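Local coordinates for adhesion G-protein coupled receptor G6 (Danio rerio, PDB 6V55) that probably acts as a cell-adhesion receptor in myelination, its calcium-binding extracellular region linking contacts outside the cell to G-protein signalling, at residues 163-166 with 172-175; 249-254 with 271-276; 473-478 with 525-530; 505-510 with 534-539; 750-755 with 759-764. All coordinates share one frame; numbering follows the deposited sequence.

Interaction 1 (163-166 with 172-175); sequences IFTL and TSIL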
# COMPACT_ATOMS: atom_id res chain seq x y z
N ILE A 163 47.95 -5.20 13.97
CA ILE A 163 46.73 -4.42 13.85
C ILE A 163 46.46 -3.98 12.41
O ILE A 163 45.32 -4.13 11.92
CB ILE A 163 46.73 -3.21 14.82
CG1 ILE A 163 46.88 -3.75 16.25
CG2 ILE A 163 45.46 -2.35 14.70
CD1 ILE A 163 46.86 -2.71 17.34
N PHE A 164 47.46 -3.46 11.69
CA PHE A 164 47.34 -3.42 10.22
C PHE A 164 48.69 -3.68 9.58
O PHE A 164 49.74 -3.56 10.23
CB PHE A 164 46.72 -2.10 9.68
CG PHE A 164 47.48 -0.84 10.03
CD1 PHE A 164 48.46 -0.33 9.18
CD2 PHE A 164 47.14 -0.12 11.18
CE1 PHE A 164 49.12 0.85 9.49
CE2 PHE A 164 47.79 1.08 11.49
CZ PHE A 164 48.80 1.55 10.66
N THR A 165 48.66 -4.04 8.29
CA THR A 165 49.87 -4.36 7.54
C THR A 165 49.78 -3.85 6.11
O THR A 165 48.88 -4.24 5.36
CB THR A 165 50.15 -5.86 7.54
OG1 THR A 165 50.34 -6.30 8.89
CG2 THR A 165 51.40 -6.19 6.72
N LEU A 166 50.73 -3.00 5.73
CA LEU A 166 50.94 -2.55 4.35
C LEU A 166 52.18 -3.26 3.80
O LEU A 166 53.30 -2.99 4.24
CB LEU A 166 51.10 -1.04 4.30
CG LEU A 166 51.50 -0.38 2.98
CD1 LEU A 166 50.58 -0.79 1.83
CD2 LEU A 166 51.52 1.13 3.16
N THR A 172 56.93 -7.83 0.72
CA THR A 172 57.50 -7.58 2.04
C THR A 172 56.80 -6.38 2.70
O THR A 172 56.33 -5.47 2.02
CB THR A 172 59.01 -7.33 1.96
OG1 THR A 172 59.29 -6.23 1.09
CG2 THR A 172 59.74 -8.57 1.43
N SER A 173 56.70 -6.42 4.02
CA SER A 173 55.96 -5.38 4.74
C SER A 173 56.75 -4.08 4.80
O SER A 173 57.96 -4.08 5.02
CB SER A 173 55.61 -5.85 6.16
OG SER A 173 55.14 -7.19 6.19
N ILE A 174 56.05 -2.96 4.59
CA ILE A 174 56.68 -1.64 4.64
C ILE A 174 56.04 -0.72 5.67
O ILE A 174 56.67 0.28 6.06
CB ILE A 174 56.69 -0.96 3.26
CG1 ILE A 174 55.28 -0.78 2.70
CG2 ILE A 174 57.59 -1.72 2.30
CD1 ILE A 174 55.22 -0.00 1.40
N LEU A 175 54.81 -0.97 6.10
CA LEU A 175 54.19 -0.24 7.20
C LEU A 175 53.37 -1.25 7.97
O LEU A 175 52.64 -2.04 7.36
CB LEU A 175 53.31 0.92 6.72
CG LEU A 175 52.65 1.69 7.87
CD1 LEU A 175 53.69 2.43 8.69
CD2 LEU A 175 51.55 2.63 7.41

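Interaction 2 (249-254 with 271-276); sequences LQIAGK and YNFRLW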
# COMPACT_ATOMS: atom_id res chain seq x y z
N LEU A 249 47.23 -2.98 1.65
CA LEU A 249 46.92 -2.64 3.04
C LEU A 249 45.82 -3.57 3.51
O LEU A 249 44.81 -3.74 2.81
CB LEU A 249 46.49 -1.18 3.17
CG LEU A 249 45.97 -0.76 4.55
CD1 LEU A 249 47.04 -0.98 5.59
CD2 LEU A 249 45.55 0.69 4.53
N GLN A 250 46.01 -4.18 4.69
CA GLN A 250 45.04 -5.13 5.22
C GLN A 250 44.88 -4.99 6.72
O GLN A 250 45.77 -4.52 7.43
CB GLN A 250 45.43 -6.57 4.90
CG GLN A 250 46.76 -6.98 5.45
CD GLN A 250 47.11 -8.37 5.04
OE1 GLN A 250 46.40 -9.33 5.37
NE2 GLN A 250 48.21 -8.51 4.29
N ILE A 251 43.70 -5.43 7.19
CA ILE A 251 43.40 -5.53 8.61
C ILE A 251 44.23 -6.67 9.19
O ILE A 251 44.38 -7.72 8.54
CB ILE A 251 41.89 -5.76 8.80
CG1 ILE A 251 41.09 -4.67 8.06
CG2 ILE A 251 41.48 -5.88 10.27
CD1 ILE A 251 40.91 -3.40 8.81
N ALA A 252 44.80 -6.44 10.39
CA ALA A 252 45.75 -7.30 11.10
C ALA A 252 46.93 -7.61 10.21
O ALA A 252 47.79 -6.76 9.99
CB ALA A 252 45.09 -8.58 11.62
N GLY A 253 46.93 -8.80 9.61
CA GLY A 253 47.95 -9.14 8.64
C GLY A 253 49.29 -9.53 9.25
O GLY A 253 49.44 -9.71 10.46
N LYS A 254 50.30 -9.56 8.37
CA LYS A 254 51.57 -10.20 8.71
C LYS A 254 52.43 -9.38 9.68
O LYS A 254 53.06 -9.96 10.57
CB LYS A 254 52.34 -10.49 7.43
CG LYS A 254 53.68 -11.22 7.59
CD LYS A 254 54.25 -11.56 6.23
CE LYS A 254 54.41 -10.31 5.37
NZ LYS A 254 54.72 -10.61 3.95
N TYR A 271 37.02 -0.90 13.81
CA TYR A 271 35.93 -0.05 13.34
C TYR A 271 36.52 1.26 12.86
O TYR A 271 37.46 1.77 13.49
CB TYR A 271 34.89 0.20 14.46
CG TYR A 271 33.83 1.25 14.15
CD1 TYR A 271 33.77 2.46 14.87
CD2 TYR A 271 32.90 1.03 13.16
CE1 TYR A 271 32.78 3.43 14.58
CE2 TYR A 271 31.92 1.97 12.85
CZ TYR A 271 31.86 3.17 13.56
OH TYR A 271 30.88 4.11 13.24
N ASN A 272 35.99 1.78 11.75
CA ASN A 272 36.26 3.13 11.22
C ASN A 272 37.73 3.35 10.81
O ASN A 272 38.32 4.40 11.08
CB ASN A 272 35.77 4.22 12.17
CG ASN A 272 35.23 5.42 11.42
OD1 ASN A 272 34.96 5.33 10.22
ND2 ASN A 272 35.09 6.54 12.11
N PHE A 273 38.30 2.36 10.12
CA PHE A 273 39.69 2.44 9.67
C PHE A 273 39.80 3.39 8.48
O PHE A 273 39.21 3.14 7.42
CB PHE A 273 40.22 1.05 9.30
CG PHE A 273 41.73 0.99 9.09
CD1 PHE A 273 42.29 1.22 7.83
CD2 PHE A 273 42.56 0.67 10.14
CE1 PHE A 273 43.66 1.17 7.64
CE2 PHE A 273 43.93 0.61 9.95
CZ PHE A 273 44.48 0.86 8.69
N ARG A 274 40.57 4.46 8.65
CA ARG A 274 40.74 5.48 7.63
C ARG A 274 42.21 5.87 7.52
O ARG A 274 42.98 5.73 8.47
CB ARG A 274 39.88 6.73 7.94
CG ARG A 274 38.36 6.51 8.05
CD ARG A 274 37.69 7.61 8.88
NE ARG A 274 37.85 7.43 10.32
CZ ARG A 274 37.70 8.40 11.22
NH1 ARG A 274 37.39 9.64 10.82
NH2 ARG A 274 37.88 8.15 12.52
N LEU A 275 42.60 6.35 6.33
CA LEU A 275 43.98 6.71 6.01
C LEU A 275 44.01 7.99 5.19
O LEU A 275 43.16 8.19 4.31
CB LEU A 275 44.67 5.58 5.23
CG LEU A 275 46.14 5.69 4.83
CD1 LEU A 275 47.02 5.95 6.04
CD2 LEU A 275 46.54 4.40 4.14
N TRP A 276 45.00 8.84 5.45
CA TRP A 276 45.14 10.13 4.80
C TRP A 276 46.56 10.33 4.28
O TRP A 276 47.51 9.69 4.75
CB TRP A 276 44.83 11.29 5.75
CG TRP A 276 43.40 11.55 6.09
CD1 TRP A 276 42.57 12.48 5.52
CD2 TRP A 276 42.64 10.91 7.12
NE1 TRP A 276 41.34 12.45 6.13
CE2 TRP A 276 41.36 11.50 7.12
CE3 TRP A 276 42.93 9.90 8.06
CZ2 TRP A 276 40.36 11.10 8.00
CZ3 TRP A 276 41.93 9.51 8.95
CH2 TRP A 276 40.66 10.11 8.91

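Interaction 3 (473-478 with 525-530); sequences CFPYKD and ADISNN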
# COMPACT_ATOMS: atom_id res chain seq x y z
N CYS A 473 -19.42 5.05 5.85
CA CYS A 473 -20.74 4.44 5.72
C CYS A 473 -20.99 4.12 4.25
O CYS A 473 -20.82 4.98 3.39
CB CYS A 473 -21.82 5.39 6.25
SG CYS A 473 -21.90 5.57 8.04
N PHE A 474 -21.35 2.87 3.98
CA PHE A 474 -21.67 2.47 2.61
C PHE A 474 -23.10 2.88 2.29
O PHE A 474 -24.01 2.56 3.06
CB PHE A 474 -21.52 0.95 2.45
CG PHE A 474 -21.79 0.48 1.06
CD1 PHE A 474 -20.84 0.68 0.06
CD2 PHE A 474 -23.00 -0.13 0.72
CE1 PHE A 474 -21.06 0.24 -1.23
CE2 PHE A 474 -23.24 -0.55 -0.59
CZ PHE A 474 -22.27 -0.36 -1.56
N PRO A 475 -23.35 3.56 1.17
CA PRO A 475 -22.42 4.06 0.15
C PRO A 475 -22.25 5.58 0.05
O PRO A 475 -21.61 6.03 -0.89
CB PRO A 475 -23.05 3.57 -1.14
CG PRO A 475 -24.51 3.77 -0.86
CD PRO A 475 -24.72 3.53 0.63
N TYR A 476 -22.80 6.35 0.98
CA TYR A 476 -22.79 7.79 0.78
C TYR A 476 -21.60 8.48 1.43
O TYR A 476 -21.27 9.61 1.03
CB TYR A 476 -24.12 8.38 1.26
CG TYR A 476 -25.26 7.80 0.45
CD1 TYR A 476 -25.24 7.89 -0.95
CD2 TYR A 476 -26.33 7.15 1.05
CE1 TYR A 476 -26.28 7.35 -1.73
CE2 TYR A 476 -27.36 6.62 0.29
CZ TYR A 476 -27.33 6.72 -1.10
OH TYR A 476 -28.36 6.19 -1.85
N LYS A 477 -20.97 7.83 2.42
CA LYS A 477 -19.76 8.27 3.13
C LYS A 477 -19.90 9.61 3.85
O LYS A 477 -18.89 10.26 4.13
CB LYS A 477 -18.52 8.34 2.22
CG LYS A 477 -18.23 7.16 1.34
CD LYS A 477 -17.13 7.55 0.35
CE LYS A 477 -15.73 7.27 0.85
NZ LYS A 477 -14.83 6.81 -0.25
N ASP A 478 -21.14 10.03 4.16
CA ASP A 478 -21.34 11.31 4.84
C ASP A 478 -20.88 11.22 6.28
O ASP A 478 -20.30 12.18 6.81
CB ASP A 478 -22.81 11.75 4.81
CG ASP A 478 -23.49 11.50 3.46
OD1 ASP A 478 -24.57 10.86 3.47
OD2 ASP A 478 -22.99 11.97 2.40
N ALA A 525 -23.39 6.46 -8.93
CA ALA A 525 -22.63 6.27 -10.16
C ALA A 525 -21.24 5.69 -9.92
O ALA A 525 -20.68 5.03 -10.81
CB ALA A 525 -22.49 7.61 -10.91
N ASP A 526 -20.67 5.91 -8.72
CA ASP A 526 -19.41 5.27 -8.38
C ASP A 526 -19.56 3.76 -8.18
O ASP A 526 -18.78 2.99 -8.77
CB ASP A 526 -18.83 5.92 -7.12
CG ASP A 526 -17.33 6.21 -7.24
OD1 ASP A 526 -16.95 7.38 -7.02
OD2 ASP A 526 -16.55 5.27 -7.53
N ILE A 527 -20.57 3.31 -7.39
CA ILE A 527 -20.73 1.90 -7.01
C ILE A 527 -21.03 1.02 -8.22
O ILE A 527 -20.68 -0.17 -8.24
CB ILE A 527 -21.87 1.67 -6.01
CG1 ILE A 527 -21.99 2.74 -4.96
CG2 ILE A 527 -21.66 0.38 -5.27
CD1 ILE A 527 -23.41 2.71 -4.39
N SER A 528 -21.69 1.58 -9.23
CA SER A 528 -22.21 0.84 -10.36
C SER A 528 -21.14 0.42 -11.36
O SER A 528 -21.42 -0.41 -12.22
CB SER A 528 -23.27 1.68 -11.04
OG SER A 528 -24.01 2.40 -10.08
N ASN A 529 -19.93 0.98 -11.29
CA ASN A 529 -18.83 0.45 -12.08
C ASN A 529 -18.34 -0.90 -11.55
O ASN A 529 -17.82 -1.72 -12.31
CB ASN A 529 -17.68 1.45 -12.11
CG ASN A 529 -17.73 2.34 -13.31
OD1 ASN A 529 -17.80 3.57 -13.19
ND2 ASN A 529 -17.70 1.73 -14.50
N ASN A 530 -18.52 -1.13 -10.24
CA ASN A 530 -18.06 -2.32 -9.55
C ASN A 530 -18.98 -3.50 -9.82
O ASN A 530 -20.11 -3.36 -10.31
CB ASN A 530 -18.00 -2.10 -8.03
CG ASN A 530 -17.38 -0.76 -7.63
OD1 ASN A 530 -16.71 -0.09 -8.44
ND2 ASN A 530 -17.58 -0.38 -6.37

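Interaction 4 (505-510 with 534-539); sequences TNITSI and KEELTQ. With NAG (2-acetamido-2-deoxy-beta-D-glucopyranose), chain F.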
# COMPACT_ATOMS: atom_id res chain seq x y z
N THR A 505 -26.52 4.98 6.64
CA THR A 505 -27.72 4.82 5.83
C THR A 505 -27.51 3.74 4.78
O THR A 505 -26.40 3.53 4.30
CB THR A 505 -28.09 6.14 5.13
OG1 THR A 505 -26.95 6.62 4.42
CG2 THR A 505 -28.53 7.19 6.14
N ASN A 506 -28.61 3.08 4.40
CA ASN A 506 -28.68 2.14 3.28
C ASN A 506 -28.49 2.89 1.96
O ASN A 506 -28.49 4.11 1.90
CB ASN A 506 -30.07 1.47 3.21
CG ASN A 506 -30.35 0.45 4.31
OD1 ASN A 506 -29.49 -0.34 4.69
ND2 ASN A 506 -31.60 0.46 4.81
N ILE A 507 -28.39 2.12 0.87
CA ILE A 507 -28.69 2.65 -0.47
C ILE A 507 -30.11 3.20 -0.53
O ILE A 507 -30.34 4.32 -1.00
CB ILE A 507 -28.48 1.56 -1.54
CG1 ILE A 507 -27.02 1.12 -1.62
CG2 ILE A 507 -28.97 2.02 -2.93
CD1 ILE A 507 -26.83 -0.12 -2.46
N THR A 508 -31.07 2.43 -0.01
CA THR A 508 -32.48 2.79 -0.15
C THR A 508 -32.94 3.82 0.86
O THR A 508 -33.94 4.50 0.61
CB THR A 508 -33.36 1.56 -0.00
OG1 THR A 508 -33.59 1.32 1.39
CG2 THR A 508 -32.69 0.35 -0.58
N SER A 509 -32.26 3.95 2.00
CA SER A 509 -32.89 4.65 3.11
C SER A 509 -32.68 6.15 3.07
O SER A 509 -33.28 6.87 3.87
CB SER A 509 -32.39 4.09 4.44
OG SER A 509 -31.09 4.58 4.71
N ILE A 510 -31.85 6.65 2.16
CA ILE A 510 -31.70 8.09 2.01
C ILE A 510 -32.95 8.65 1.33
O ILE A 510 -33.67 7.95 0.60
CB ILE A 510 -30.39 8.43 1.25
CG1 ILE A 510 -29.87 9.80 1.66
CG2 ILE A 510 -30.54 8.35 -0.27
CD1 ILE A 510 -28.51 10.13 1.05
N LYS A 534 -27.20 -8.52 -7.75
CA LYS A 534 -28.48 -8.21 -8.37
C LYS A 534 -29.41 -7.49 -7.40
O LYS A 534 -30.19 -6.64 -7.83
CB LYS A 534 -29.12 -9.49 -8.95
CG LYS A 534 -30.05 -10.30 -8.05
CD LYS A 534 -31.09 -11.11 -8.86
CE LYS A 534 -32.10 -10.20 -9.57
NZ LYS A 534 -32.88 -9.33 -8.63
N GLU A 535 -29.26 -7.72 -6.09
CA GLU A 535 -30.11 -7.03 -5.13
C GLU A 535 -29.64 -5.60 -4.88
O GLU A 535 -30.48 -4.75 -4.59
CB GLU A 535 -30.21 -7.81 -3.82
CG GLU A 535 -30.66 -9.28 -3.98
CD GLU A 535 -29.50 -10.26 -4.17
OE1 GLU A 535 -29.74 -11.39 -4.68
OE2 GLU A 535 -28.35 -9.91 -3.79
N GLU A 536 -28.34 -5.31 -4.99
CA GLU A 536 -27.89 -3.92 -4.89
C GLU A 536 -28.29 -3.12 -6.11
O GLU A 536 -28.62 -1.93 -6.00
CB GLU A 536 -26.37 -3.86 -4.74
CG GLU A 536 -25.89 -3.64 -3.33
CD GLU A 536 -24.50 -4.21 -3.08
OE1 GLU A 536 -23.85 -4.64 -4.07
OE2 GLU A 536 -24.09 -4.28 -1.89
N LEU A 537 -28.32 -3.78 -7.27
CA LEU A 537 -28.61 -3.11 -8.53
C LEU A 537 -30.06 -2.64 -8.61
O LEU A 537 -30.32 -1.53 -9.10
CB LEU A 537 -28.28 -4.05 -9.67
CG LEU A 537 -28.21 -3.40 -11.03
CD1 LEU A 537 -26.89 -3.77 -11.63
CD2 LEU A 537 -29.34 -3.87 -11.90
N THR A 538 -31.02 -3.45 -8.14
CA THR A 538 -32.40 -2.96 -8.14
C THR A 538 -32.63 -1.90 -7.06
O THR A 538 -33.55 -1.09 -7.19
CB THR A 538 -33.44 -4.11 -8.02
OG1 THR A 538 -33.66 -4.48 -6.65
CG2 THR A 538 -33.03 -5.34 -8.84
N GLN A 539 -31.78 -1.85 -6.02
CA GLN A 539 -31.90 -0.75 -5.07
C GLN A 539 -31.30 0.54 -5.60
O GLN A 539 -31.74 1.62 -5.21
CB GLN A 539 -31.21 -1.11 -3.76
CG GLN A 539 -31.88 -2.23 -3.07
CD GLN A 539 -30.99 -2.81 -2.04
OE1 GLN A 539 -30.17 -2.11 -1.45
NE2 GLN A 539 -31.12 -4.11 -1.82
C1 NAG F . -32.18 -0.41 5.82
C2 NAG F . -33.09 0.30 6.89
C3 NAG F . -33.96 -0.73 7.66
C4 NAG F . -34.71 -1.67 6.72
C5 NAG F . -33.68 -2.40 5.86
C6 NAG F . -34.30 -3.40 4.90
C7 NAG F . -32.66 2.11 8.54
C8 NAG F . -31.64 2.72 9.47
N2 NAG F . -32.25 1.05 7.83
O3 NAG F . -34.90 -0.07 8.51
O4 NAG F . -35.51 -2.60 7.44
O5 NAG F . -32.97 -1.43 5.07
O6 NAG F . -35.22 -4.26 5.54
O7 NAG F . -33.80 2.55 8.45

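Interaction 5 (750-755 with 759-764); sequences CKVGSD and NRTVCL. With NAG (2-acetamido-2-deoxy-beta-D-glucopyranose), chain M.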
# COMPACT_ATOMS: atom_id res chain seq x y z
N CYS A 750 -46.13 -2.13 -36.80
CA CYS A 750 -44.79 -2.08 -37.38
C CYS A 750 -44.63 -3.17 -38.43
O CYS A 750 -44.76 -4.36 -38.12
CB CYS A 750 -43.74 -2.21 -36.28
SG CYS A 750 -43.73 -0.78 -35.23
N LYS A 751 -44.32 -2.76 -39.67
CA LYS A 751 -43.98 -3.66 -40.76
C LYS A 751 -42.59 -3.33 -41.32
O LYS A 751 -42.04 -2.25 -41.08
CB LYS A 751 -45.04 -3.59 -41.88
CG LYS A 751 -45.05 -2.31 -42.72
CD LYS A 751 -45.93 -2.47 -43.98
CE LYS A 751 -45.65 -1.42 -45.06
NZ LYS A 751 -46.34 -1.74 -46.37
N VAL A 752 -42.03 -4.28 -42.09
CA VAL A 752 -40.68 -4.19 -42.63
C VAL A 752 -40.70 -3.49 -43.98
O VAL A 752 -41.39 -3.92 -44.90
CB VAL A 752 -40.05 -5.59 -42.75
CG1 VAL A 752 -38.72 -5.54 -43.48
CG2 VAL A 752 -39.88 -6.22 -41.37
N GLY A 753 -39.93 -2.40 -44.11
CA GLY A 753 -39.77 -1.73 -45.38
C GLY A 753 -38.83 -2.47 -46.33
O GLY A 753 -38.10 -3.39 -45.96
N SER A 754 -38.83 -2.03 -47.59
CA SER A 754 -38.20 -2.81 -48.65
C SER A 754 -36.68 -2.66 -48.71
O SER A 754 -36.02 -3.39 -49.46
CB SER A 754 -38.83 -2.44 -50.00
OG SER A 754 -38.82 -3.54 -50.91
N ASP A 755 -36.10 -1.77 -47.91
CA ASP A 755 -34.68 -1.48 -47.98
C ASP A 755 -33.83 -2.37 -47.08
O ASP A 755 -32.63 -2.10 -46.93
CB ASP A 755 -34.43 -0.02 -47.60
CG ASP A 755 -35.15 0.93 -48.50
OD1 ASP A 755 -36.15 1.53 -48.03
OD2 ASP A 755 -34.73 1.05 -49.68
N ASN A 759 -27.49 -6.51 -43.08
CA ASN A 759 -26.83 -5.63 -42.11
C ASN A 759 -27.80 -4.74 -41.35
O ASN A 759 -27.56 -4.46 -40.17
CB ASN A 759 -25.82 -4.73 -42.82
CG ASN A 759 -24.62 -5.47 -43.35
OD1 ASN A 759 -24.70 -6.63 -43.75
ND2 ASN A 759 -23.48 -4.79 -43.34
N ARG A 760 -28.86 -4.27 -41.99
CA ARG A 760 -29.81 -3.34 -41.41
C ARG A 760 -31.23 -3.89 -41.58
O ARG A 760 -31.48 -4.78 -42.40
CB ARG A 760 -29.72 -1.96 -42.09
CG ARG A 760 -30.06 -2.04 -43.58
CD ARG A 760 -30.63 -0.76 -44.15
NE ARG A 760 -30.23 -0.58 -45.54
CZ ARG A 760 -30.42 0.54 -46.22
NH1 ARG A 760 -31.00 1.58 -45.65
NH2 ARG A 760 -30.01 0.61 -47.49
N THR A 761 -32.15 -3.38 -40.77
CA THR A 761 -33.57 -3.56 -41.02
C THR A 761 -34.23 -2.19 -40.99
O THR A 761 -33.89 -1.37 -40.13
CB THR A 761 -34.21 -4.51 -40.00
OG1 THR A 761 -33.53 -5.76 -40.04
CG2 THR A 761 -35.70 -4.78 -40.31
N VAL A 762 -35.10 -1.92 -41.96
CA VAL A 762 -35.90 -0.70 -42.00
C VAL A 762 -37.32 -1.04 -41.58
O VAL A 762 -37.93 -1.98 -42.12
CB VAL A 762 -35.86 -0.07 -43.41
CG1 VAL A 762 -36.87 1.07 -43.54
CG2 VAL A 762 -34.46 0.43 -43.71
N CYS A 763 -37.84 -0.30 -40.60
CA CYS A 763 -39.23 -0.42 -40.16
C CYS A 763 -40.03 0.82 -40.51
O CYS A 763 -39.56 1.95 -40.34
CB CYS A 763 -39.32 -0.60 -38.65
SG CYS A 763 -38.35 -1.92 -38.09
N LEU A 764 -41.24 0.58 -40.95
CA LEU A 764 -42.27 1.60 -41.08
C LEU A 764 -43.27 1.31 -39.97
O LEU A 764 -43.99 0.32 -40.04
CB LEU A 764 -42.89 1.56 -42.48
CG LEU A 764 -41.87 1.41 -43.62
CD1 LEU A 764 -42.56 1.17 -44.96
CD2 LEU A 764 -40.92 2.61 -43.71
C1 NAG M . -22.20 -5.26 -43.81
C2 NAG M . -21.43 -6.25 -42.91
C3 NAG M . -20.03 -6.51 -43.49
C4 NAG M . -20.10 -6.94 -44.96
C5 NAG M . -20.96 -5.97 -45.79
C6 NAG M . -21.21 -6.45 -47.20
C7 NAG M . -21.94 -6.32 -40.49
C8 NAG M . -21.68 -5.68 -39.15
N2 NAG M . -21.32 -5.76 -41.54
O3 NAG M . -19.38 -7.51 -42.72
O4 NAG M . -18.79 -6.96 -45.52
O5 NAG M . -22.26 -5.79 -45.18
O6 NAG M . -22.28 -5.74 -47.81
O7 NAG M . -22.68 -7.30 -40.61

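Interaction 1 (163-166 with 172-175)
Leu166 and Leu175 face each other as an antiparallel hydrogen-bonded pair, with CA atoms 4.9 Å apart and side chains on the same face of the sheet. The strand opposite Leu166 carries one residue too many: Ile174 and Leu175 both face it, which makes a classic beta bulge. Leu166 O points at the bulge and is gripped twice, by Ile174 N at 2.8 Å and by Leu175 N at 3.1 Å, the latter in the carbonyl plane on a lone pair. Leu166 N returns a bond to Leu175 O. The bulge also redirects Ile174. Its CG1 is lodged between the backbone N and the carbonyl carbon (chi1 59°), and this folds the side chain back until CG1 lies 3.3 Å from Leu166 O and touches Leu166 CG. Beside it the two leucines mesh, Leu166 CB meeting Leu175 CB at 3.8 Å. The far end of Leu175 is a knob at the rim of an aromatic ring: CD2 approaches Phe164 CE1 at 3.7 Å, in the ring plane. Thr165 CG2 rests near Ser173 OG, while the hydroxyls of these two residues bond to Ala252 and Gly255. The hairpin of strands 161-167 and 173-180 belongs to one sheet of the concanavalin-like sandwich of the pentraxin-family region. Strand 145-154 of the other sheet packs on it, Val148 against Phe164 and Phe146 against Leu175, and Phe273 meets Phe164 edge-to-face.

Interaction 2 (249-254 with 271-276)
Leu249 and Phe273 approach each other from opposite directions, out of facing sheets, and the whole contact is apolar. Leu249 reaches across with a single methyl, CD2, which comes to the edge of the Phe273 ring near its plane, 3.7 Å from CE1. The same methyl touches Leu275 CD2 at 3.9 Å, so it sits where the neighbouring inward residues of strand 271-276 come together. Leu249 has CG anti to its backbone nitrogen (chi1 173°), and Phe273 likewise (chi1 -169°), which extends both groups into the interlayer. Ile251 adds a looser touch, its CD1 4.5 Å from Phe273 CG. The strand axes pass 10.3 Å apart at 162°, a separation of stacked layers and not of paired strands.

The polar bonding concerns Arg274, which is turned from the contact. Arg274 NE gives its N-H to Asn272 O at 3.2 Å; the oxygen lies in the guanidinium plane, whereas the donor stands above the carbonyl plane. Arg274 NH1 bonds further to Thr289 O.

This is the core of the beta sandwich in the pentraxin-family region. Strand 248-251 borders strand 161-167, with Leu249 resting on Phe164 and Ala252 bonded through its backbone to Ile163, while strand 268-276 lies beside strand 145-154, where Val148 touches Phe273.

Interaction 3 (473-478 with 525-530)
Pro475 and Phe474 receive Ile527 on two of its branches. The delta methyl goes to the proline: Ile527 CD1 lies 3.4 Å from Pro475 CB, a tight fit, and 3.8 Å from Pro475 CG. The gamma methyl goes to the aromatic, CG2 meeting CZ of Phe474 at 3.8 Å at the ring edge, close to its plane. Ile527 CG2 stands anti to its own nitrogen with CG1 beside that nitrogen (chi1 -39°), and this spreads the two branches over both partners. An alanine here would keep neither branch, which would probably open a gap beside Pro475 and leave the rim of Phe474 without its partner.

The loop with its cis peptide before Pro475 lies in a small disulfide-rich region, consistent with the hormone-receptor module that precedes the GAIN domain in this family; helix 517-527 probably belongs to the latter.

Behind the first shell, Pro475 lies between two aromatic faces. Its CB sits over the centre of the Phe474 ring, 3.7 Å above the plane, and its CG over the centre of the Tyr476 ring. His457 stacks on Phe474, and Cys473 is tied to Cys504. Farther out, Lys477 NZ forms salt bridges with Glu53 and Asp98 of the calcium site in the CUB domain, and Asp526 accepts a bond from Val101 N of the same site.

Interaction 4 (505-510 with 534-539)
Thr508 and Gln539 bring their CA atoms within 6.1 Å, where residues 507-509, helical in torsions but without regular helix bonds, pass the first turns of helix 534-550. The loop follows the disulfide-rich part, probably the hormone-receptor module, and the helix probably belongs to the helical half of the GAIN domain.

Ile507 is the buried element. It crosses both helix side chains at about a right angle, laying CD1 against the methylene of Glu536 at CG (3.7 Å) and CG2 against Gln539, 3.9 Å from CB. Glu536 offers its aliphatic part; its OE2 bonds to His457 NE2. Thr508 turns its methyl, not its hydroxyl, to the helix. CG2 is anti to the carbonyl carbon while OG1 takes the place between nitrogen and carbonyl carbon (chi1 84°), and the methyl crosses Gln539 obliquely, 3.7 Å from CG and 3.6 Å from OE1.

Within the loop Asn506 N bonds to the side-chain OG of Ser509 at 2.9 Å, and from the helix Lys543 NZ reaches the carbonyl oxygens of Thr508 and Ile510. Thr508 is also the third residue of an Asn-Ile-Thr glycosylation sequon, and the sugar C1 is bonded covalently to Asn506 ND2 at 1.5 Å.

Interaction 5 (750-755 with 759-764)
Arg760 presents one face of its guanidinium to Asp755 O, which stands 3.1 Å above the plane, offset toward the rim. This is not a hydrogen bond, although Arg760 NE lies only 3.2 Å from that oxygen, because the N-H points elsewhere. The group's NH1 makes a salt bridge with Glu717, and Arg715 lies close by. Replacing Arg760 with a leucine would probably deprive Glu717 of this salt bridge and remove the flat cation from beneath the Asp755 carbonyl.

Beyond this end the segments form an antiparallel hairpin within the GPS motif of the GAIN domain. Lys751 and Leu764 are a hydrogen-bonded pair, joined by Lys751 N to Leu764 O and by Leu764 N to Lys751 O at 2.9 Å; Gly753 N continues to Val762 O. Lys751, with CG lodged between the nitrogen and carbonyl carbon (chi1 72°), runs out extended so that CE meets Leu764 CD1 at 4.0 Å. The same methyl rests on Gly753 CA, where a CB would be crowded by Val762. Val762 CG2 in turn meets Asp755 CB at 3.9 Å.

Disulfides Cys750-Cys765 and Cys731-Cys763 tie the hairpin to itself and to strand 730-735. A bound peptide packs on Thr761 and Cys763, consistent with the tethered segment of this receptor family. Covalent and backbone bonds thus hold the strands, while the arginine's charge is directed to Glu717 on the neighbouring strand 714-719.

Along the chain, interactions 1 and 2 come first, then 3 and 4, whose segments alternate, and finally 5. Interactions 1 and 2, with centres 9 Å apart, share the pentraxin-family sandwich: strands 161-167 and 248-251 are neighbours in one sheet, and 268-276 belongs to the facing one. Interactions 3 and 4 lie about 10 Å apart between centres and touch where Tyr476 OH bonds to Ile507 O; they set a disulfide-rich loop region against the successive helices 517-527 and 534-550. Interaction 5, in the GPS motif, is 43 Å from interaction 3 and 103 Å from interaction 1, centre to centre. The contacts thus mark separate modules of an extended extracellular region, with 3 and 4 probably at a junction between modules.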